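Local coordinates for protein alpha-galacturonidase (Bacillus subtilis, PDB 3FEF) that hydrolyses alpha-1,4-linked galacturonate oligomers, releasing alpha-D-galacturonate, as an NAD- and manganese-dependent glycosidase of family 4 that assembles into a homotetramer, at residues Cys101-Gln105 with Leu420-Asp424; Trp243-Phe248 with His291-Phe297. All blocks are in the same frame, centred on the assembly; numbering follows the deposited sequence.

Contact 1 of 2, residues Cys101-Gln105 with Leu420-Asp424; sequences CGIYQ and LVQID
Cys101 meets Ile423 with both its backbone and its side chain. The methyl CG2 of Ile423 lies 3.5 Å from the carbonyl O of Cys101, while the other branch of the isoleucine brings CD1 to 3.9 Å from Cys101 CB and close to its SG. Ile423 reaches both points because its CG1 sits between the backbone N and the carbonyl carbon (chi1 57°), leaving CG2 beside the backbone N. Gly102, at phi 87°, bends the backbone where a side chain would run into the carbonyl O of Cys101. Ile103 comes next and carries the middle of the contact: its CD1 lies 3.5 Å from the carbonyl O of Leu420. The same CD1 is 4.1 Å from Ile423 CD1 and also meets Val421 CA, so one methyl group touches three residues of the other loop. An alanine here is likely to open a gap over the 420-423 backbone and to take from Ile423 CD1 an apolar neighbour. The two segments run in opposite directions without a single hydrogen bond between them; apolar side chains pack on each other and on backbone carbonyls, between two irregular loops. One, after helix 88-96, belongs to the Rossmann-type part of the family 4 fold, which probably binds NAD, and the other links helices 408-417 and 425-435 near the C terminus. Pro113, on helix 112-136, touches Ile103, Leu420 and Val421. The side chain of Tyr104 leaves the backbone away from the contact, and its carbonyl O lies near Leu420 CD1. That same methyl lies 4.3 Å from Gln105 CG, the aliphatic part of a side chain whose amide is held elsewhere: NE2 donates to Asp94 O, and OE1 accepts from Gly114 N.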
ATOM      1  N   CYS A 101       9.809  24.117 -33.396  1.00 32.96           N
ATOM      2  CA  CYS A 101       8.912  24.712 -32.396  1.00 34.11           C
ATOM      3  C   CYS A 101       9.672  25.310 -31.230  1.00 34.14           C
ATOM      4  O   CYS A 101       9.078  25.611 -30.198  1.00 35.30           O
ATOM      5  CB  CYS A 101       7.949  23.675 -31.837  1.00 32.63           C
ATOM      6  SG  CYS A 101       6.922  22.913 -33.083  1.00 38.40           S
ATOM      7  N   GLY A 102      10.986  25.443 -31.367  1.00 33.41           N
ATOM      8  CA  GLY A 102      11.788  26.074 -30.319  1.00 32.08           C
ATOM      9  C   GLY A 102      12.284  25.155 -29.211  1.00 30.61           C
ATOM     10  O   GLY A 102      12.812  25.623 -28.201  1.00 31.98           O
ATOM     11  N   ILE A 103      12.128  23.849 -29.399  1.00 28.76           N
ATOM     12  CA  ILE A 103      12.539  22.879 -28.394  1.00 27.40           C
ATOM     13  C   ILE A 103      13.881  22.252 -28.740  1.00 29.51           C
ATOM     14  O   ILE A 103      14.005  21.589 -29.771  1.00 28.35           O
ATOM     15  CB  ILE A 103      11.498  21.751 -28.265  1.00 26.74           C
ATOM     16  CG1 ILE A 103      10.162  22.330 -27.778  1.00 23.81           C
ATOM     17  CG2 ILE A 103      12.023  20.643 -27.331  1.00 25.68           C
ATOM     18  CD1 ILE A 103       9.014  21.365 -27.854  1.00 23.34           C
ATOM     19  N   TYR A 104      14.878  22.480 -27.881  1.00 26.51           N
ATOM     20  CA  TYR A 104      16.179  21.847 -28.027  1.00 29.72           C
ATOM     21  C   TYR A 104      16.357  20.676 -27.084  1.00 30.11           C
ATOM     22  O   TYR A 104      15.820  20.658 -25.973  1.00 32.52           O
ATOM     23  CB  TYR A 104      17.300  22.869 -27.836  1.00 34.02           C
ATOM     24  CG  TYR A 104      17.300  23.842 -28.975  1.00 35.42           C
ATOM     25  CD1 TYR A 104      18.227  23.741 -29.996  1.00 38.48           C
ATOM     26  CD2 TYR A 104      16.315  24.816 -29.072  1.00 37.00           C
ATOM     27  CE1 TYR A 104      18.204  24.607 -31.061  1.00 39.83           C
ATOM     28  CE2 TYR A 104      16.288  25.690 -30.135  1.00 39.29           C
ATOM     29  CZ  TYR A 104      17.235  25.573 -31.121  1.00 38.73           C
ATOM     30  OH  TYR A 104      17.222  26.426 -32.181  1.00 44.20           O
ATOM     31  N   GLN A 105      17.111  19.699 -27.553  1.00 27.33           N
ATOM     32  CA  GLN A 105      17.384  18.493 -26.812  1.00 29.23           C
ATOM     33  C   GLN A 105      18.868  18.193 -26.932  1.00 28.48           C
ATOM     34  O   GLN A 105      19.452  18.324 -28.006  1.00 28.57           O
ATOM     35  CB  GLN A 105      16.578  17.330 -27.393  1.00 27.68           C
ATOM     36  CG  GLN A 105      15.075  17.473 -27.229  1.00 27.84           C
ATOM     37  CD  GLN A 105      14.323  16.347 -27.913  1.00 29.24           C
ATOM     38  OE1 GLN A 105      13.888  15.394 -27.264  1.00 30.01           O
ATOM     39  NE2 GLN A 105      14.186  16.441 -29.232  1.00 26.33           N
ATOM     40  N   LEU A 420       9.677  19.320 -21.390  1.00 27.77           N
ATOM     41  CA  LEU A 420      10.307  20.070 -22.485  1.00 29.20           C
ATOM     42  C   LEU A 420       9.304  20.570 -23.514  1.00 29.92           C
ATOM     43  O   LEU A 420       9.645  21.382 -24.363  1.00 29.26           O
ATOM     44  CB  LEU A 420      11.415  19.277 -23.176  1.00 28.79           C
ATOM     45  CG  LEU A 420      12.672  19.000 -22.357  1.00 30.41           C
ATOM     46  CD1 LEU A 420      13.646  18.237 -23.238  1.00 28.56           C
ATOM     47  CD2 LEU A 420      13.290  20.313 -21.824  1.00 28.06           C
ATOM     48  N   VAL A 421       8.065  20.093 -23.431  1.00 30.80           N
ATOM     49  CA  VAL A 421       7.055  20.457 -24.420  1.00 32.49           C
ATOM     50  C   VAL A 421       6.181  21.611 -23.932  1.00 33.82           C
ATOM     51  O   VAL A 421       5.091  21.410 -23.422  1.00 35.27           O
ATOM     52  CB  VAL A 421       6.230  19.233 -24.835  1.00 32.12           C
ATOM     53  CG1 VAL A 421       5.203  19.598 -25.887  1.00 29.85           C
ATOM     54  CG2 VAL A 421       7.172  18.125 -25.348  1.00 29.71           C
ATOM     55  N   GLN A 422       6.687  22.827 -24.099  1.00 38.73           N
ATOM     56  CA  GLN A 422       6.009  24.036 -23.614  1.00 43.12           C
ATOM     57  C   GLN A 422       5.452  24.877 -24.757  1.00 41.38           C
ATOM     58  O   GLN A 422       5.674  26.078 -24.812  1.00 42.85           O
ATOM     59  CB  GLN A 422       6.978  24.896 -22.794  1.00 44.29           C
ATOM     60  CG  GLN A 422       7.295  24.349 -21.415  1.00 49.24           C
ATOM     61  CD  GLN A 422       7.555  25.465 -20.418  1.00 53.20           C
ATOM     62  OE1 GLN A 422       7.609  25.240 -19.205  1.00 54.06           O
ATOM     63  NE2 GLN A 422       7.718  26.687 -20.930  1.00 54.59           N
ATOM     64  N   ILE A 423       4.735  24.240 -25.667  1.00 39.72           N
ATOM     65  CA  ILE A 423       4.223  24.921 -26.838  1.00 39.12           C
ATOM     66  C   ILE A 423       2.708  24.739 -26.848  1.00 39.30           C
ATOM     67  O   ILE A 423       2.198  23.929 -26.091  1.00 38.78           O
ATOM     68  CB  ILE A 423       4.848  24.347 -28.121  1.00 36.06           C
ATOM     69  CG1 ILE A 423       4.585  22.846 -28.214  1.00 35.68           C
ATOM     70  CG2 ILE A 423       6.358  24.634 -28.146  1.00 35.11           C
ATOM     71  CD1 ILE A 423       5.280  22.159 -29.409  1.00 35.04           C
ATOM     72  N   ASP A 424       2.003  25.499 -27.683  1.00 36.44           N
ATOM     73  CA  ASP A 424       0.560  25.388 -27.767  1.00 38.62           C
ATOM     74  C   ASP A 424       0.221  23.972 -28.108  1.00 37.36           C
ATOM     75  O   ASP A 424       1.048  23.258 -28.672  1.00 38.65           O
ATOM     76  CB  ASP A 424      -0.017  26.316 -28.837  1.00 41.16           C
ATOM     77  CG  ASP A 424       0.017  27.760 -28.421  1.00 46.91           C
ATOM     78  OD1 ASP A 424       0.391  28.022 -27.251  1.00 47.99           O
ATOM     79  OD2 ASP A 424      -0.330  28.632 -29.254  1.00 51.03           O
TER

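Contact 2 of 2, residues Trp243-Phe248 with His291-Phe297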
ATOM      1  N   TRP A 243      36.113  20.912 -20.775  1.00 39.56           N
ATOM      2  CA  TRP A 243      34.725  20.615 -21.125  1.00 38.88           C
ATOM      3  C   TRP A 243      34.457  20.669 -22.643  1.00 39.24           C
ATOM      4  O   TRP A 243      33.477  20.095 -23.101  1.00 38.28           O
ATOM      5  CB  TRP A 243      33.751  21.520 -20.358  1.00 37.25           C
ATOM      6  CG  TRP A 243      33.766  22.948 -20.794  1.00 36.94           C
ATOM      7  CD1 TRP A 243      34.591  23.939 -20.340  1.00 37.50           C
ATOM      8  CD2 TRP A 243      32.895  23.559 -21.763  1.00 37.11           C
ATOM      9  NE1 TRP A 243      34.287  25.131 -20.974  1.00 38.52           N
ATOM     10  CE2 TRP A 243      33.252  24.917 -21.852  1.00 37.21           C
ATOM     11  CE3 TRP A 243      31.854  23.079 -22.573  1.00 38.13           C
ATOM     12  CZ2 TRP A 243      32.603  25.808 -22.719  1.00 39.15           C
ATOM     13  CZ3 TRP A 243      31.213  23.955 -23.426  1.00 36.83           C
ATOM     14  CH2 TRP A 243      31.589  25.309 -23.498  1.00 37.30           C
ATOM     15  N   ARG A 244      35.327  21.342 -23.410  1.00 37.83           N
ATOM     16  CA  ARG A 244      35.172  21.427 -24.868  1.00 38.38           C
ATOM     17  C   ARG A 244      35.741  20.226 -25.606  1.00 37.59           C
ATOM     18  O   ARG A 244      35.540  20.107 -26.798  1.00 38.43           O
ATOM     19  CB  ARG A 244      35.852  22.664 -25.452  1.00 37.95           C
ATOM     20  CG  ARG A 244      35.338  23.986 -24.965  1.00 41.22           C
ATOM     21  CD  ARG A 244      36.161  25.126 -25.556  1.00 39.82           C
ATOM     22  NE  ARG A 244      35.999  26.344 -24.773  1.00 41.98           N
ATOM     23  CZ  ARG A 244      34.974  27.177 -24.909  1.00 44.27           C
ATOM     24  NH1 ARG A 244      34.885  28.263 -24.146  1.00 46.45           N
ATOM     25  NH2 ARG A 244      34.033  26.919 -25.806  1.00 45.27           N
ATOM     26  N   ASP A 245      36.469  19.356 -24.922  1.00 36.53           N
ATOM     27  CA  ASP A 245      37.106  18.235 -25.610  1.00 39.60           C
ATOM     28  C   ASP A 245      36.120  17.443 -26.471  1.00 38.95           C
ATOM     29  O   ASP A 245      36.449  17.054 -27.583  1.00 40.60           O
ATOM     30  CB  ASP A 245      37.828  17.283 -24.633  1.00 43.09           C
ATOM     31  CG  ASP A 245      38.953  17.961 -23.855  1.00 46.64           C
ATOM     32  OD1 ASP A 245      39.406  19.056 -24.267  1.00 48.02           O
ATOM     33  OD2 ASP A 245      39.382  17.391 -22.821  1.00 49.53           O
ATOM     34  N   SER A 246      34.919  17.191 -25.962  1.00 36.89           N
ATOM     35  CA  SER A 246      33.926  16.457 -26.737  1.00 35.63           C
ATOM     36  C   SER A 246      32.511  16.772 -26.284  1.00 34.11           C
ATOM     37  O   SER A 246      32.309  17.406 -25.249  1.00 34.05           O
ATOM     38  CB  SER A 246      34.158  14.964 -26.612  1.00 36.54           C
ATOM     39  OG  SER A 246      33.612  14.500 -25.393  1.00 37.84           O
ATOM     40  N   VAL A 247      31.533  16.321 -27.063  1.00 33.14           N
ATOM     41  CA  VAL A 247      30.130  16.513 -26.706  1.00 33.81           C
ATOM     42  C   VAL A 247      29.776  15.801 -25.391  1.00 33.63           C
ATOM     43  O   VAL A 247      28.733  16.057 -24.799  1.00 35.48           O
ATOM     44  CB  VAL A 247      29.188  16.041 -27.834  1.00 33.47           C
ATOM     45  CG1 VAL A 247      29.647  16.599 -29.158  1.00 34.36           C
ATOM     46  CG2 VAL A 247      29.124  14.529 -27.895  1.00 32.18           C
ATOM     47  N   PHE A 248      30.659  14.930 -24.918  1.00 33.25           N
ATOM     48  CA  PHE A 248      30.376  14.166 -23.708  1.00 32.84           C
ATOM     49  C   PHE A 248      30.827  14.848 -22.424  1.00 33.26           C
ATOM     50  O   PHE A 248      30.448  14.426 -21.333  1.00 32.13           O
ATOM     51  CB  PHE A 248      30.986  12.774 -23.808  1.00 34.57           C
ATOM     52  CG  PHE A 248      30.405  11.954 -24.908  1.00 36.71           C
ATOM     53  CD1 PHE A 248      29.094  11.507 -24.830  1.00 35.85           C
ATOM     54  CD2 PHE A 248      31.153  11.640 -26.029  1.00 35.31           C
ATOM     55  CE1 PHE A 248      28.544  10.756 -25.841  1.00 37.00           C
ATOM     56  CE2 PHE A 248      30.608  10.875 -27.053  1.00 35.55           C
ATOM     57  CZ  PHE A 248      29.304  10.440 -26.967  1.00 36.75           C
ATOM     58  N   HIS A 291      27.510  20.237 -23.815  1.00 25.62           N
ATOM     59  CA  HIS A 291      27.117  20.270 -25.222  1.00 28.24           C
ATOM     60  C   HIS A 291      25.813  19.529 -25.496  1.00 30.98           C
ATOM     61  O   HIS A 291      25.384  18.675 -24.719  1.00 27.17           O
ATOM     62  CB  HIS A 291      28.174  19.593 -26.098  1.00 28.94           C
ATOM     63  CG  HIS A 291      29.575  20.026 -25.816  1.00 32.05           C
ATOM     64  ND1 HIS A 291      30.212  20.996 -26.556  1.00 30.57           N
ATOM     65  CD2 HIS A 291      30.476  19.596 -24.896  1.00 32.95           C
ATOM     66  CE1 HIS A 291      31.444  21.156 -26.096  1.00 34.87           C
ATOM     67  NE2 HIS A 291      31.633  20.313 -25.096  1.00 34.68           N
ATOM     68  N   LEU A 292      25.211  19.836 -26.640  1.00 30.37           N
ATOM     69  CA  LEU A 292      24.161  19.004 -27.170  1.00 29.07           C
ATOM     70  C   LEU A 292      24.875  17.966 -28.019  1.00 29.75           C
ATOM     71  O   LEU A 292      26.015  18.168 -28.397  1.00 33.49           O
ATOM     72  CB  LEU A 292      23.219  19.831 -28.032  1.00 29.23           C
ATOM     73  CG  LEU A 292      22.719  21.161 -27.475  1.00 27.79           C
ATOM     74  CD1 LEU A 292      21.832  21.816 -28.512  1.00 27.00           C
ATOM     75  CD2 LEU A 292      21.959  20.983 -26.148  1.00 28.69           C
ATOM     76  N   THR A 293      24.230  16.848 -28.293  1.00 29.89           N
ATOM     77  CA  THR A 293      24.770  15.868 -29.224  1.00 30.53           C
ATOM     78  C   THR A 293      23.897  15.834 -30.470  1.00 31.55           C
ATOM     79  O   THR A 293      22.817  15.243 -30.452  1.00 32.71           O
ATOM     80  CB  THR A 293      24.779  14.461 -28.616  1.00 30.66           C
ATOM     81  OG1 THR A 293      25.601  14.452 -27.447  1.00 31.84           O
ATOM     82  CG2 THR A 293      25.308  13.430 -29.624  1.00 28.90           C
ATOM     83  N   PRO A 294      24.368  16.456 -31.562  1.00 30.43           N
ATOM     84  CA  PRO A 294      23.588  16.519 -32.797  1.00 29.18           C
ATOM     85  C   PRO A 294      23.639  15.172 -33.484  1.00 29.22           C
ATOM     86  O   PRO A 294      24.592  14.418 -33.275  1.00 27.88           O
ATOM     87  CB  PRO A 294      24.341  17.566 -33.638  1.00 31.58           C
ATOM     88  CG  PRO A 294      25.679  17.843 -32.909  1.00 31.07           C
ATOM     89  CD  PRO A 294      25.773  16.870 -31.760  1.00 30.71           C
ATOM     90  N   ILE A 295      22.651  14.853 -34.312  1.00 30.52           N
ATOM     91  CA  ILE A 295      22.649  13.523 -34.926  1.00 32.09           C
ATOM     92  C   ILE A 295      23.814  13.307 -35.888  1.00 33.02           C
ATOM     93  O   ILE A 295      24.200  12.175 -36.151  1.00 35.61           O
ATOM     94  CB  ILE A 295      21.339  13.201 -35.628  1.00 33.74           C
ATOM     95  CG1 ILE A 295      20.201  13.192 -34.603  1.00 37.45           C
ATOM     96  CG2 ILE A 295      21.431  11.839 -36.326  1.00 33.19           C
ATOM     97  CD1 ILE A 295      20.538  12.430 -33.320  1.00 39.12           C
ATOM     98  N   SER A 296      24.369  14.393 -36.411  1.00 32.84           N
ATOM     99  CA  SER A 296      25.505  14.305 -37.315  1.00 35.22           C
ATOM    100  C   SER A 296      26.722  13.747 -36.574  1.00 34.80           C
ATOM    101  O   SER A 296      27.509  12.987 -37.136  1.00 33.14           O
ATOM    102  CB  SER A 296      25.829  15.685 -37.874  1.00 32.58           C
ATOM    103  OG  SER A 296      26.142  16.558 -36.808  1.00 38.91           O
ATOM    104  N   PHE A 297      26.868  14.121 -35.305  1.00 35.08           N
ATOM    105  CA  PHE A 297      27.953  13.586 -34.522  1.00 34.37           C
ATOM    106  C   PHE A 297      27.843  12.069 -34.487  1.00 36.06           C
ATOM    107  O   PHE A 297      28.847  11.363 -34.597  1.00 36.33           O
ATOM    108  CB  PHE A 297      27.964  14.136 -33.098  1.00 35.20           C
ATOM    109  CG  PHE A 297      28.975  13.457 -32.218  1.00 35.49           C
ATOM    110  CD1 PHE A 297      30.270  13.934 -32.131  1.00 36.03           C
ATOM    111  CD2 PHE A 297      28.642  12.313 -31.520  1.00 36.17           C
ATOM    112  CE1 PHE A 297      31.214  13.297 -31.342  1.00 34.10           C
ATOM    113  CE2 PHE A 297      29.582  11.668 -30.738  1.00 37.58           C
ATOM    114  CZ  PHE A 297      30.869  12.165 -30.649  1.00 35.17           C
TER
HETATM  115  O   HOH W   1      28.363  17.839 -22.330  1.00 31.54           O
HETATM  116  O   HOH W   2      25.659  16.209 -25.422  1.00 37.88           O
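The imidazole of His291 has the backbone N of Val247 over one face and Trp243 CZ3 over the other, with the carbonyl O of Trp243 at its edge. That carbonyl accepts from NE2 at 2.7 Å, close to the ring plane and at an N-H...O angle of 156°, which fixes the rotation of the imidazole. The indole is oblique to it, the planes 34° apart, and carries Arg244 CG over its own face. Val247 CG2 stands over the centres of both the Phe297 and the Phe248 rings, 4.0 Å from the Phe297 centroid in a CH-pi contact. Phe297 CG lies anti to the backbone N (chi1 172°), which swings the ring toward Val247; its CZ also comes 3.8 Å from Phe248 CE2. Two waters bridge the segments: one links Val247 O to His291 N, the other joins Val247 O, His291 O and Thr293 OG1, a hydroxyl also bonded to Arg271. Phe248 lies about 7 Å, side chain to side chain, from the probable proton donor His170 and beside a bound sulfate. The contact joins the loop between helices 220-231 and 253-262 to the start of helix 295-314, whose Ile295 packs on helix 88-96.

From the N terminus, the chain builds the first strands of the parallel Rossmann-type sheet, leaves helix 88-96 and enters the 101-105 loop, the first half of contact 1. It completes that sheet, passes into the C-terminal domain and reaches 243-248; some forty residues on, 291-297 returns to it and closes the short loop of contact 2. Only after helix 408-417 does 420-424 come back to 101-105, so contact 1 closes a far longer loop that encloses contact 2. Their centres are 20 Å apart, yet they touch where Gln105 O packs on Leu292 CB. Contact 1 thus ties the C-terminal helices to the Rossmann-type part, whereas contact 2 joins two pieces of the C-terminal domain.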